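Membrane-anchored mycosin mycp1 (Mycobacterium thermoresistibile, PDB 4HVL) is a subtilisin-like serine protease of the peptidase S8 family, a membrane-anchored mycosin that is an essential component of the type VII (ESX-1) secretion system. Local coordinates at residues R160-A163 / R164-H168; M23-R26 / R27-A31; A298-Q302 / D303-P307; T194-G197 / A198-Y202. All coordinates share one frame; numbering follows the deposited sequence.

Contact 1. Residues R160-A163 / R164-H168. With ZN (zinc ion), chain C.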
ATOM      1  N   ARG A 160     -15.694  -5.476   0.092  1.00 17.88           N
ATOM      2  CA  ARG A 160     -16.458  -5.507   1.327  1.00 17.83           C
ATOM      3  C   ARG A 160     -15.576  -5.857   2.541  1.00 16.92           C
ATOM      4  O   ARG A 160     -15.678  -5.201   3.587  1.00 16.31           O
ATOM      5  CB  ARG A 160     -17.673  -6.428   1.191  1.00 18.84           C
ATOM      6  CG  ARG A 160     -18.793  -5.824   0.341  1.00 19.93           C
ATOM      7  CD  ARG A 160     -20.074  -6.622   0.497  1.00 20.33           C
ATOM      8  NE  ARG A 160     -19.886  -7.941  -0.072  1.00 21.10           N
ATOM      9  CZ  ARG A 160     -20.099  -8.249  -1.352  1.00 22.10           C
ATOM     10  NH1 ARG A 160     -20.528  -7.333  -2.201  1.00 22.41           N
ATOM     11  NH2 ARG A 160     -19.893  -9.493  -1.784  1.00 22.76           N
ATOM     12  N   SER A 161     -14.712  -6.870   2.429  1.00 16.78           N
ATOM     13  CA  SER A 161     -13.796  -7.212   3.561  1.00 16.23           C
ATOM     14  C   SER A 161     -12.740  -6.114   3.838  1.00 15.72           C
ATOM     15  O   SER A 161     -12.330  -5.882   4.987  1.00 15.08           O
ATOM     16  CB  SER A 161     -13.130  -8.573   3.343  1.00 16.57           C
ATOM     17  OG  SER A 161     -12.170  -8.523   2.319  1.00 16.40           O
ATOM     18  N   LEU A 162     -12.313  -5.438   2.781  1.00 15.33           N
ATOM     19  CA  LEU A 162     -11.418  -4.317   2.912  1.00 15.24           C
ATOM     20  C   LEU A 162     -12.035  -3.169   3.713  1.00 15.18           C
ATOM     21  O   LEU A 162     -11.369  -2.564   4.548  1.00 14.41           O
ATOM     22  CB  LEU A 162     -11.028  -3.786   1.529  1.00 15.44           C
ATOM     23  CG  LEU A 162     -10.062  -2.616   1.626  1.00 15.59           C
ATOM     24  CD1 LEU A 162      -8.732  -3.079   2.213  1.00 15.70           C
ATOM     25  CD2 LEU A 162      -9.879  -1.966   0.266  1.00 15.93           C
ATOM     26  N   ALA A 163     -13.301  -2.854   3.438  1.00 15.58           N
ATOM     27  CA  ALA A 163     -13.951  -1.771   4.140  1.00 15.70           C
ATOM     28  C   ALA A 163     -13.940  -2.060   5.636  1.00 15.73           C
ATOM     29  O   ALA A 163     -13.608  -1.193   6.423  1.00 16.23           O
ATOM     30  CB  ALA A 163     -15.368  -1.570   3.642  1.00 16.26           C
ATOM     31  N   ARG A 164     -14.263  -3.288   6.025  1.00 15.79           N
ATOM     32  CA  ARG A 164     -14.214  -3.656   7.444  1.00 15.71           C
ATOM     33  C   ARG A 164     -12.781  -3.604   8.009  1.00 15.63           C
ATOM     34  O   ARG A 164     -12.561  -3.223   9.172  1.00 15.57           O
ATOM     35  CB  ARG A 164     -14.816  -5.048   7.673  1.00 15.69           C
ATOM     36  CG  ARG A 164     -16.316  -5.122   7.430  1.00 16.20           C
ATOM     37  CD  ARG A 164     -16.925  -6.467   7.824  1.00 16.42           C
ATOM     38  NE  ARG A 164     -16.732  -7.493   6.789  1.00 16.59           N
ATOM     39  CZ  ARG A 164     -15.822  -8.473   6.806  1.00 16.32           C
ATOM     40  NH1 ARG A 164     -14.956  -8.614   7.798  1.00 16.06           N
ATOM     41  NH2 ARG A 164     -15.767  -9.323   5.785  1.00 16.71           N
ATOM     42  N   ALA A 165     -11.806  -4.015   7.204  1.00 15.51           N
ATOM     43  CA  ALA A 165     -10.424  -4.000   7.650  1.00 15.51           C
ATOM     44  C   ALA A 165      -9.935  -2.577   7.934  1.00 15.15           C
ATOM     45  O   ALA A 165      -9.119  -2.368   8.845  1.00 14.82           O
ATOM     46  CB  ALA A 165      -9.513  -4.685   6.620  1.00 15.48           C
ATOM     47  N   ILE A 166     -10.419  -1.607   7.169  1.00 14.96           N
ATOM     48  CA  ILE A 166     -10.031  -0.212   7.376  1.00 15.54           C
ATOM     49  C   ILE A 166     -10.663   0.282   8.685  1.00 16.21           C
ATOM     50  O   ILE A 166      -9.975   0.912   9.498  1.00 16.23           O
ATOM     51  CB  ILE A 166     -10.418   0.677   6.164  1.00 15.63           C
ATOM     52  CG1 ILE A 166      -9.588   0.290   4.936  1.00 15.60           C
ATOM     53  CG2 ILE A 166     -10.172   2.139   6.458  1.00 16.01           C
ATOM     54  CD1 ILE A 166     -10.177   0.738   3.610  1.00 16.13           C
ATOM     55  N   VAL A 167     -11.948  -0.047   8.910  1.00 16.35           N
ATOM     56  CA  VAL A 167     -12.614   0.293  10.180  1.00 16.92           C
ATOM     57  C   VAL A 167     -11.826  -0.307  11.352  1.00 17.00           C
ATOM     58  O   VAL A 167     -11.451   0.398  12.320  1.00 16.93           O
ATOM     59  CB  VAL A 167     -14.104  -0.162  10.214  1.00 17.16           C
ATOM     60  CG1 VAL A 167     -14.711   0.003  11.598  1.00 17.77           C
ATOM     61  CG2 VAL A 167     -14.927   0.658   9.226  1.00 17.60           C
ATOM     62  N   HIS A 168     -11.579  -1.612  11.267  1.00 16.82           N
ATOM     63  CA  HIS A 168     -10.845  -2.314  12.298  1.00 16.70           C
ATOM     64  C   HIS A 168      -9.424  -1.725  12.522  1.00 16.57           C
ATOM     65  O   HIS A 168      -9.019  -1.502  13.667  1.00 15.71           O
ATOM     66  CB  HIS A 168     -10.805  -3.793  11.956  1.00 17.42           C
ATOM     67  CG  HIS A 168     -10.016  -4.632  12.908  1.00 17.84           C
ATOM     68  ND1 HIS A 168     -10.469  -4.970  14.159  1.00 19.75           N
ATOM     69  CD2 HIS A 168      -8.817  -5.243  12.768  1.00 18.13           C
ATOM     70  CE1 HIS A 168      -9.578  -5.743  14.762  1.00 19.10           C
ATOM     71  NE2 HIS A 168      -8.564  -5.924  13.934  1.00 18.63           N
TER
HETATM   72 ZN    ZN C 502     -12.215  -4.474  15.287  1.00 21.21          ZN
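L162 and I166 meet one turn apart on the inner side of helix 154-171, where the CD1 methyl of I166 comes to 3.9 Å from CG of L162, the two side chains crossing at a slant. CG1 of I166 lies against the carbonyl oxygen of L162; L162 O also accepts from I166 N at 2.9 Å. A163 O accepts a well-aligned bond from V167 N (3.2 Å, N-H...O 168°) and a weak one from I166 N. This side is the close-packed one: L162 and I166 reach I69 of strand 65-70, while A163, I166 and V167 touch helix 194-206, a helix-on-sheet layer of the subtilase fold.

The other side is partly exposed and polar. The weak bond R164 N to R160 O measures 3.4 Å. The side chain of R164 bends at chi3 (-81°), which folds the guanidinium back over S161: S161 CA lies over one guanidinium face, 3.6 Å from R164 NH2. R164 NH1 is held by the carbonyls of E16 and G18, whereas R160 turns to a salt bridge with D20. One turn on, H168 ND1 binds a zinc ion at 2.1 Å, with D15 as a second protein ligand. Through R160, R164 and H168, this helix therefore fastens the N-terminal segment to the catalytic fold by charge, amide carbonyls and a shared metal.

Contact 2. Residues M23-R26 / R27-A31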
ATOM      1  N   MET A  23     -13.203 -19.145   2.988  1.00 22.95           N
ATOM      2  CA  MET A  23     -11.944 -19.216   2.254  1.00 24.28           C
ATOM      3  C   MET A  23     -11.128 -20.381   2.803  1.00 25.19           C
ATOM      4  O   MET A  23     -11.133 -20.611   4.027  1.00 25.97           O
ATOM      5  CB  MET A  23     -11.114 -17.939   2.443  1.00 24.24           C
ATOM      6  CG  MET A  23     -11.714 -16.642   1.927  1.00 25.06           C
ATOM      7  SD  MET A  23     -11.892 -16.588   0.133  1.00 27.72           S
ATOM      8  CE  MET A  23     -10.222 -16.342  -0.435  1.00 27.87           C
ATOM      9  N   GLU A  24     -10.424 -21.084   1.913  1.00 25.14           N
ATOM     10  CA  GLU A  24      -9.659 -22.272   2.271  1.00 26.72           C
ATOM     11  C   GLU A  24      -8.282 -22.251   1.630  1.00 25.46           C
ATOM     12  O   GLU A  24      -8.139 -21.952   0.430  1.00 23.22           O
ATOM     13  CB  GLU A  24     -10.413 -23.537   1.847  1.00 30.77           C
ATOM     14  CG  GLU A  24      -9.635 -24.832   2.087  1.00 34.33           C
ATOM     15  CD  GLU A  24     -10.449 -26.093   1.816  1.00 37.90           C
ATOM     16  OE1 GLU A  24     -11.561 -25.991   1.256  1.00 37.98           O
ATOM     17  OE2 GLU A  24      -9.953 -27.192   2.139  1.00 42.19           O
ATOM     18  N   GLN A  25      -7.267 -22.583   2.431  1.00 24.83           N
ATOM     19  CA  GLN A  25      -5.904 -22.645   1.921  1.00 25.51           C
ATOM     20  C   GLN A  25      -5.756 -23.854   1.003  1.00 27.87           C
ATOM     21  O   GLN A  25      -5.922 -24.986   1.441  1.00 28.87           O
ATOM     22  CB  GLN A  25      -4.888 -22.722   3.057  1.00 25.11           C
ATOM     23  CG  GLN A  25      -3.464 -22.672   2.562  1.00 25.10           C
ATOM     24  CD  GLN A  25      -2.454 -22.605   3.688  1.00 24.94           C
ATOM     25  OE1 GLN A  25      -2.814 -22.532   4.854  1.00 25.26           O
ATOM     26  NE2 GLN A  25      -1.182 -22.613   3.335  1.00 24.64           N
ATOM     27  N   ARG A  26      -5.433 -23.597  -0.262  1.00 30.01           N
ATOM     28  CA  ARG A  26      -5.195 -24.655  -1.243  1.00 34.40           C
ATOM     29  C   ARG A  26      -3.708 -24.868  -1.564  1.00 34.62           C
ATOM     30  O   ARG A  26      -3.348 -25.879  -2.150  1.00 37.19           O
ATOM     31  CB  ARG A  26      -5.942 -24.337  -2.529  1.00 38.00           C
ATOM     32  CG  ARG A  26      -7.447 -24.134  -2.364  1.00 41.53           C
ATOM     33  CD  ARG A  26      -8.229 -25.436  -2.309  1.00 46.48           C
ATOM     34  NE  ARG A  26      -9.540 -25.284  -2.958  1.00 52.62           N
ATOM     35  CZ  ARG A  26     -10.713 -25.083  -2.343  1.00 55.01           C
ATOM     36  NH1 ARG A  26     -10.811 -25.014  -1.020  1.00 53.96           N
ATOM     37  NH2 ARG A  26     -11.816 -24.957  -3.068  1.00 59.03           N
ATOM     38  N   ARG A  27      -2.846 -23.931  -1.194  1.00 32.75           N
ATOM     39  CA  ARG A  27      -1.426 -24.049  -1.488  1.00 33.91           C
ATOM     40  C   ARG A  27      -0.544 -23.889  -0.258  1.00 31.81           C
ATOM     41  O   ARG A  27      -0.866 -23.116   0.656  1.00 28.95           O
ATOM     42  CB  ARG A  27      -1.000 -22.980  -2.486  1.00 35.69           C
ATOM     43  CG  ARG A  27      -1.712 -23.006  -3.819  1.00 41.67           C
ATOM     44  CD  ARG A  27      -1.102 -21.922  -4.695  1.00 46.45           C
ATOM     45  NE  ARG A  27      -1.903 -21.635  -5.886  1.00 54.03           N
ATOM     46  CZ  ARG A  27      -1.742 -20.564  -6.665  1.00 57.02           C
ATOM     47  NH1 ARG A  27      -0.804 -19.655  -6.391  1.00 56.04           N
ATOM     48  NH2 ARG A  27      -2.526 -20.395  -7.728  1.00 60.43           N
ATOM     49  N   VAL A  28       0.602 -24.571  -0.284  1.00 31.35           N
ATOM     50  CA  VAL A  28       1.649 -24.396   0.720  1.00 31.27           C
ATOM     51  C   VAL A  28       2.239 -22.989   0.610  1.00 28.75           C
ATOM     52  O   VAL A  28       2.295 -22.402  -0.467  1.00 26.91           O
ATOM     53  CB  VAL A  28       2.754 -25.474   0.586  1.00 34.53           C
ATOM     54  CG1 VAL A  28       3.899 -25.223   1.565  1.00 35.37           C
ATOM     55  CG2 VAL A  28       2.168 -26.857   0.815  1.00 38.08           C
ATOM     56  N   CYS A  29       2.636 -22.435   1.747  1.00 28.36           N
ATOM     57  CA  CYS A  29       3.053 -21.040   1.794  1.00 26.53           C
ATOM     58  C   CYS A  29       4.386 -20.833   1.090  1.00 25.38           C
ATOM     59  O   CYS A  29       5.286 -21.662   1.167  1.00 25.89           O
ATOM     60  CB  CYS A  29       3.143 -20.582   3.245  1.00 27.59           C
ATOM     61  SG  CYS A  29       1.527 -20.653   4.076  1.00 28.40           S
ATOM     62  N   ALA A  30       4.495 -19.709   0.409  1.00 23.62           N
ATOM     63  CA  ALA A  30       5.757 -19.276  -0.189  1.00 22.38           C
ATOM     64  C   ALA A  30       6.657 -18.661   0.866  1.00 20.83           C
ATOM     65  O   ALA A  30       6.205 -18.314   1.964  1.00 21.42           O
ATOM     66  CB  ALA A  30       5.486 -18.262  -1.290  1.00 22.02           C
ATOM     67  N   ALA A  31       7.943 -18.549   0.529  1.00 19.97           N
ATOM     68  CA  ALA A  31       8.915 -17.802   1.333  1.00 18.87           C
ATOM     69  C   ALA A  31       9.782 -16.988   0.377  1.00 18.34           C
ATOM     70  O   ALA A  31      10.008 -17.406  -0.752  1.00 18.15           O
ATOM     71  CB  ALA A  31       9.768 -18.741   2.136  1.00 19.80           C
TER
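The backbone leaves strand 23-25 at R26, whose psi of -15° breaks the extended run, and from R27 to A31 the chain is extended again but belongs to no strand. Across this bend the amide of Q25 reaches forward to the main chain. Its NE2 donates to R27 O at 2.7 Å, with an N-H...O angle of 164°; the oxygen lies in the plane of the Q25 amide, while the donor is tilted from the plane of the R27 carbonyl. CG stands anti to the backbone N (chi1 -175°) and the chain continues extended, which carries the amide alongside the R27 carbonyl, CG itself coming to 3.3 Å from that oxygen. The same NE2 lies 3.4 Å from SG of C29.

Strand 23-25 pairs with strand 138-140 in a two-stranded antiparallel sheet, and backbone bonds from R26 and R27 to A137 extend the attachment past the strand's end. C29 then forms a disulfide with C98, so the bridged bend joins a sheet edge to a covalent anchor on the subtilase body. Just past the strand's end, NH1 of R26 turns back to a salt bridge with OE1 of E24 at 2.6 Å. The R26 chain bends at both chi2 and chi3, doubling back so that CG of E24 lies in plane at the guanidinium edge. R27 runs outward, with its CB and CG against the R26 carbonyl group.

Contact 3. Residues A298-Q302 / D303-P307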
ATOM      1  N   ALA A 298      14.557 -11.491  -3.822  1.00 17.42           N
ATOM      2  CA  ALA A 298      14.021 -12.318  -4.883  1.00 18.24           C
ATOM      3  C   ALA A 298      12.821 -13.097  -4.368  1.00 18.88           C
ATOM      4  O   ALA A 298      12.713 -13.385  -3.170  1.00 17.77           O
ATOM      5  CB  ALA A 298      15.077 -13.294  -5.377  1.00 19.44           C
ATOM      6  N   LEU A 299      11.948 -13.452  -5.301  1.00 20.07           N
ATOM      7  CA  LEU A 299      10.802 -14.298  -5.050  1.00 21.26           C
ATOM      8  C   LEU A 299      10.773 -15.422  -6.066  1.00 22.80           C
ATOM      9  O   LEU A 299      11.346 -15.298  -7.163  1.00 22.83           O
ATOM     10  CB  LEU A 299       9.526 -13.464  -5.185  1.00 21.44           C
ATOM     11  CG  LEU A 299       9.474 -12.339  -4.163  1.00 20.53           C
ATOM     12  CD1 LEU A 299       8.365 -11.378  -4.498  1.00 20.56           C
ATOM     13  CD2 LEU A 299       9.328 -12.910  -2.750  1.00 20.17           C
ATOM     14  N   GLN A 300      10.099 -16.521  -5.718  1.00 23.85           N
ATOM     15  CA  GLN A 300       9.980 -17.631  -6.647  1.00 25.92           C
ATOM     16  C   GLN A 300       8.925 -17.239  -7.680  1.00 28.04           C
ATOM     17  O   GLN A 300       7.813 -16.900  -7.322  1.00 27.96           O
ATOM     18  CB  GLN A 300       9.580 -18.932  -5.929  1.00 26.33           C
ATOM     19  CG  GLN A 300      10.509 -19.373  -4.798  1.00 25.37           C
ATOM     20  CD  GLN A 300      11.902 -19.737  -5.274  1.00 25.25           C
ATOM     21  OE1 GLN A 300      12.149 -19.861  -6.470  1.00 25.93           O
ATOM     22  NE2 GLN A 300      12.816 -19.923  -4.332  1.00 24.37           N
ATOM     23  N   GLY A 301       9.289 -17.264  -8.956  1.00 30.92           N
ATOM     24  CA  GLY A 301       8.340 -17.009 -10.042  1.00 33.77           C
ATOM     25  C   GLY A 301       7.992 -18.315 -10.727  1.00 38.05           C
ATOM     26  O   GLY A 301       8.214 -19.389 -10.171  1.00 37.98           O
ATOM     27  N   GLN A 302       7.449 -18.218 -11.940  1.00 42.92           N
ATOM     28  CA  GLN A 302       7.009 -19.387 -12.694  1.00 47.52           C
ATOM     29  C   GLN A 302       8.167 -20.147 -13.314  1.00 49.69           C
ATOM     30  O   GLN A 302       8.225 -21.376 -13.225  1.00 51.38           O
ATOM     31  CB  GLN A 302       6.030 -18.967 -13.796  1.00 51.85           C
ATOM     32  CG  GLN A 302       4.600 -18.814 -13.300  1.00 53.84           C
ATOM     33  CD  GLN A 302       3.980 -20.153 -12.954  1.00 56.32           C
ATOM     34  OE1 GLN A 302       3.747 -20.462 -11.783  1.00 57.81           O
ATOM     35  NE2 GLN A 302       3.747 -20.974 -13.969  1.00 58.92           N
ATOM     36  N   ASP A 303       9.079 -19.419 -13.955  1.00 50.29           N
ATOM     37  CA  ASP A 303      10.282 -20.019 -14.544  1.00 52.38           C
ATOM     38  C   ASP A 303      11.538 -19.589 -13.769  1.00 48.12           C
ATOM     39  O   ASP A 303      12.558 -19.302 -14.375  1.00 50.36           O
ATOM     40  CB  ASP A 303      10.415 -19.625 -16.036  1.00 56.48           C
ATOM     41  CG  ASP A 303      10.012 -20.745 -16.991  1.00 62.34           C
ATOM     42  OD1 ASP A 303       8.818 -21.129 -16.978  1.00 66.90           O
ATOM     43  OD2 ASP A 303      10.882 -21.224 -17.777  1.00 66.28           O
ATOM     44  N   GLY A 304      11.476 -19.546 -12.438  1.00 43.93           N
ATOM     45  CA  GLY A 304      12.641 -19.159 -11.624  1.00 39.28           C
ATOM     46  C   GLY A 304      12.489 -17.830 -10.895  1.00 35.52           C
ATOM     47  O   GLY A 304      11.386 -17.322 -10.746  1.00 34.80           O
ATOM     48  N   LEU A 305      13.606 -17.248 -10.468  1.00 25.80           N
ATOM     49  CA  LEU A 305      13.575 -16.054  -9.602  1.00 24.43           C
ATOM     50  C   LEU A 305      13.064 -14.791 -10.295  1.00 23.29           C
ATOM     51  O   LEU A 305      13.355 -14.544 -11.467  1.00 23.08           O
ATOM     52  CB  LEU A 305      14.959 -15.776  -9.027  1.00 24.42           C
ATOM     53  CG  LEU A 305      15.540 -16.949  -8.238  1.00 24.88           C
ATOM     54  CD1 LEU A 305      16.915 -16.608  -7.698  1.00 25.59           C
ATOM     55  CD2 LEU A 305      14.600 -17.376  -7.121  1.00 24.87           C
ATOM     56  N   VAL A 306      12.306 -13.990  -9.555  1.00 21.71           N
ATOM     57  CA  VAL A 306      11.876 -12.685 -10.033  1.00 20.92           C
ATOM     58  C   VAL A 306      12.221 -11.647  -8.954  1.00 20.12           C
ATOM     59  O   VAL A 306      12.484 -12.007  -7.798  1.00 18.93           O
ATOM     60  CB  VAL A 306      10.366 -12.666 -10.387  1.00 20.93           C
ATOM     61  CG1 VAL A 306      10.067 -13.656 -11.506  1.00 21.42           C
ATOM     62  CG2 VAL A 306       9.517 -12.959  -9.164  1.00 20.90           C
ATOM     63  N   PRO A 307      12.287 -10.364  -9.335  1.00 20.14           N
ATOM     64  CA  PRO A 307      12.669  -9.353  -8.349  1.00 19.35           C
ATOM     65  C   PRO A 307      11.539  -9.072  -7.383  1.00 18.27           C
ATOM     66  O   PRO A 307      10.388  -9.409  -7.656  1.00 19.65           O
ATOM     67  CB  PRO A 307      12.975  -8.107  -9.202  1.00 19.89           C
ATOM     68  CG  PRO A 307      13.073  -8.588 -10.622  1.00 20.46           C
ATOM     69  CD  PRO A 307      12.224  -9.812 -10.708  1.00 20.80           C
TER
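G301 N donates to G304 O at 2.8 Å across the turn of this beta hairpin, the shortest of its three backbone bonds and a bent one, with an N-H...O angle of 137° and the donor above the carbonyl plane. Behind it L299 and V306 form an antiparallel hydrogen-bonded pair: L299 N to V306 O and V306 N to L299 O each span 2.9 Å and are nearly straight. L299 O also receives a CA-H contact from L305.

On the face bearing L299 and V306, CG2 of V306 lies 4.0 Å from CB of L299. V306 CG2 sits between its backbone N and carbonyl carbon, which brings CG2 over the L299 side and CG1 over CA of G301. In the non-hydrogen-bonded pair next to it, Q300 and L305 run side by side, pointing the same way. Q300 folds at chi2 (-65°), placing its OE1 3.6 Å from CD2 of L305. At G304 a positive phi of 112° lets the chain turn where a CB would jam against the preceding carbonyl.

Strand 305-307 is the outer member of a three-stranded antiparallel sheet whose middle strand is 295-300; T33 touches Q300 and L305 and is backbone-bonded to A298, Y35 touches A298 and P307, and helix 311-328 follows, starting just before S312.

Contact 4. Residues T194-G197 / A198-Y202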
ATOM      1  N   THR A 194     -19.514   1.732  -1.480  1.00 22.53           N
ATOM      2  CA  THR A 194     -19.875   2.824  -0.561  1.00 22.66           C
ATOM      3  C   THR A 194     -19.231   2.654   0.821  1.00 21.38           C
ATOM      4  O   THR A 194     -18.721   3.616   1.417  1.00 20.98           O
ATOM      5  CB  THR A 194     -21.439   2.875  -0.489  1.00 24.31           C
ATOM      6  OG1 THR A 194     -21.918   3.361  -1.751  1.00 26.23           O
ATOM      7  CG2 THR A 194     -21.948   3.802   0.569  1.00 24.58           C
ATOM      8  N   GLY A 195     -19.211   1.414   1.299  1.00 20.47           N
ATOM      9  CA  GLY A 195     -18.557   1.081   2.546  1.00 19.87           C
ATOM     10  C   GLY A 195     -17.080   1.383   2.589  1.00 18.99           C
ATOM     11  O   GLY A 195     -16.574   1.744   3.652  1.00 18.32           O
ATOM     12  N   VAL A 196     -16.373   1.237   1.463  1.00 18.79           N
ATOM     13  CA  VAL A 196     -14.942   1.506   1.458  1.00 18.36           C
ATOM     14  C   VAL A 196     -14.704   2.992   1.682  1.00 17.75           C
ATOM     15  O   VAL A 196     -13.873   3.378   2.506  1.00 17.54           O
ATOM     16  CB  VAL A 196     -14.228   0.998   0.178  1.00 18.55           C
ATOM     17  CG1 VAL A 196     -12.742   1.380   0.184  1.00 17.85           C
ATOM     18  CG2 VAL A 196     -14.395  -0.510   0.042  1.00 19.39           C
ATOM     19  N   GLY A 197     -15.456   3.808   0.962  1.00 17.89           N
ATOM     20  CA  GLY A 197     -15.401   5.250   1.098  1.00 17.88           C
ATOM     21  C   GLY A 197     -15.734   5.690   2.504  1.00 17.57           C
ATOM     22  O   GLY A 197     -15.062   6.541   3.056  1.00 17.44           O
ATOM     23  N   ALA A 198     -16.755   5.086   3.090  1.00 17.82           N
ATOM     24  CA  ALA A 198     -17.153   5.441   4.446  1.00 17.48           C
ATOM     25  C   ALA A 198     -16.061   5.043   5.436  1.00 16.94           C
ATOM     26  O   ALA A 198     -15.791   5.787   6.398  1.00 17.28           O
ATOM     27  CB  ALA A 198     -18.476   4.785   4.806  1.00 18.06           C
ATOM     28  N   ALA A 199     -15.416   3.896   5.206  1.00 16.57           N
ATOM     29  CA  ALA A 199     -14.358   3.424   6.099  1.00 16.30           C
ATOM     30  C   ALA A 199     -13.142   4.329   6.019  1.00 16.32           C
ATOM     31  O   ALA A 199     -12.559   4.665   7.038  1.00 16.50           O
ATOM     32  CB  ALA A 199     -13.971   1.998   5.774  1.00 16.40           C
ATOM     33  N   VAL A 200     -12.767   4.736   4.808  1.00 16.37           N
ATOM     34  CA  VAL A 200     -11.613   5.611   4.624  1.00 16.31           C
ATOM     35  C   VAL A 200     -11.884   6.927   5.327  1.00 16.39           C
ATOM     36  O   VAL A 200     -11.032   7.438   6.078  1.00 16.55           O
ATOM     37  CB  VAL A 200     -11.305   5.831   3.116  1.00 17.16           C
ATOM     38  CG1 VAL A 200     -10.211   6.860   2.935  1.00 17.49           C
ATOM     39  CG2 VAL A 200     -10.860   4.524   2.445  1.00 17.68           C
ATOM     40  N   ASN A 201     -13.088   7.468   5.118  1.00 16.33           N
ATOM     41  CA  ASN A 201     -13.509   8.707   5.788  1.00 16.51           C
ATOM     42  C   ASN A 201     -13.437   8.624   7.308  1.00 17.03           C
ATOM     43  O   ASN A 201     -12.980   9.564   7.948  1.00 17.81           O
ATOM     44  CB  ASN A 201     -14.923   9.086   5.357  1.00 16.65           C
ATOM     45  CG  ASN A 201     -15.377  10.426   5.925  1.00 17.06           C
ATOM     46  OD1 ASN A 201     -14.819  11.461   5.612  1.00 16.80           O
ATOM     47  ND2 ASN A 201     -16.409  10.400   6.753  1.00 17.64           N
ATOM     48  N   TYR A 202     -13.919   7.516   7.871  1.00 17.10           N
ATOM     49  CA  TYR A 202     -13.890   7.265   9.318  1.00 17.36           C
ATOM     50  C   TYR A 202     -12.445   7.226   9.828  1.00 17.14           C
ATOM     51  O   TYR A 202     -12.118   7.874  10.828  1.00 17.22           O
ATOM     52  CB  TYR A 202     -14.619   5.947   9.557  1.00 17.91           C
ATOM     53  CG  TYR A 202     -14.637   5.313  10.939  1.00 18.13           C
ATOM     54  CD1 TYR A 202     -15.670   5.563  11.824  1.00 18.47           C
ATOM     55  CD2 TYR A 202     -13.669   4.388  11.300  1.00 17.98           C
ATOM     56  CE1 TYR A 202     -15.717   4.937  13.052  1.00 19.21           C
ATOM     57  CE2 TYR A 202     -13.696   3.757  12.517  1.00 18.54           C
ATOM     58  CZ  TYR A 202     -14.726   4.026  13.391  1.00 19.14           C
ATOM     59  OH  TYR A 202     -14.744   3.399  14.596  1.00 19.27           O
TER
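Four successive i to i+4 backbone bonds define the first turns of helix 194-206, one of the helices packed against the central parallel sheet of the subtilase fold. A198 N to T194 O is 3.0 Å. A199 N to G195 O and V200 N to V196 O follow, each at 2.9 Å, and N201 N to G197 O closes the series at 3.0 Å.

Apolar contacts come next. V196 CG1 and V200 CG2 approach to 4.3 Å one turn apart. Together with A199 they face helix 154-171, where V196 touches A163 and V200 touches I166; A199 meets both I166 and V167. G195 and G197 have no side chain, and the small A198 and A199 set their methyls against carbonyl oxygens of the preceding turn, A199 CB lying 3.4 Å from G195 O.

Polar side chains point to partners beyond these residues. T194 OG1 bonds to D192, Y202 OH to N171, and N201 OD1 to ND1 of H205, a zinc-binding residue of this protein whose metal is not bound to this chain here. V200 makes the closest side-chain approach between the two segments: with CG1 anti to the backbone N (chi1 174°), CG2 falls beside that nitrogen and comes to 3.2 Å from V196 O.

How the contacts relate
Along the chain the order is contacts 2, 1, 4, 3. Contacts 1 and 4 form one layer: helices 154-171 and 194-206 flank strand 176-179 in sequence and lie side by side; the centres of the two contacts are 9 Å apart, with A163 O 3.3 Å from A199 CB. Contact 2, on the two-stranded sheet 23-25/138-140, is about 22 Å from contact 1 between centres, and about 17 Å from contact 3. Contact 3, a surface hairpin near the predicted catalytic H101, lies about 36 Å from contact 4, across the chain's centre. The N-terminal segment reaches both the helix of contact 1, through D15, E16, G18 and D20, and the hairpin, through T33 and Y35.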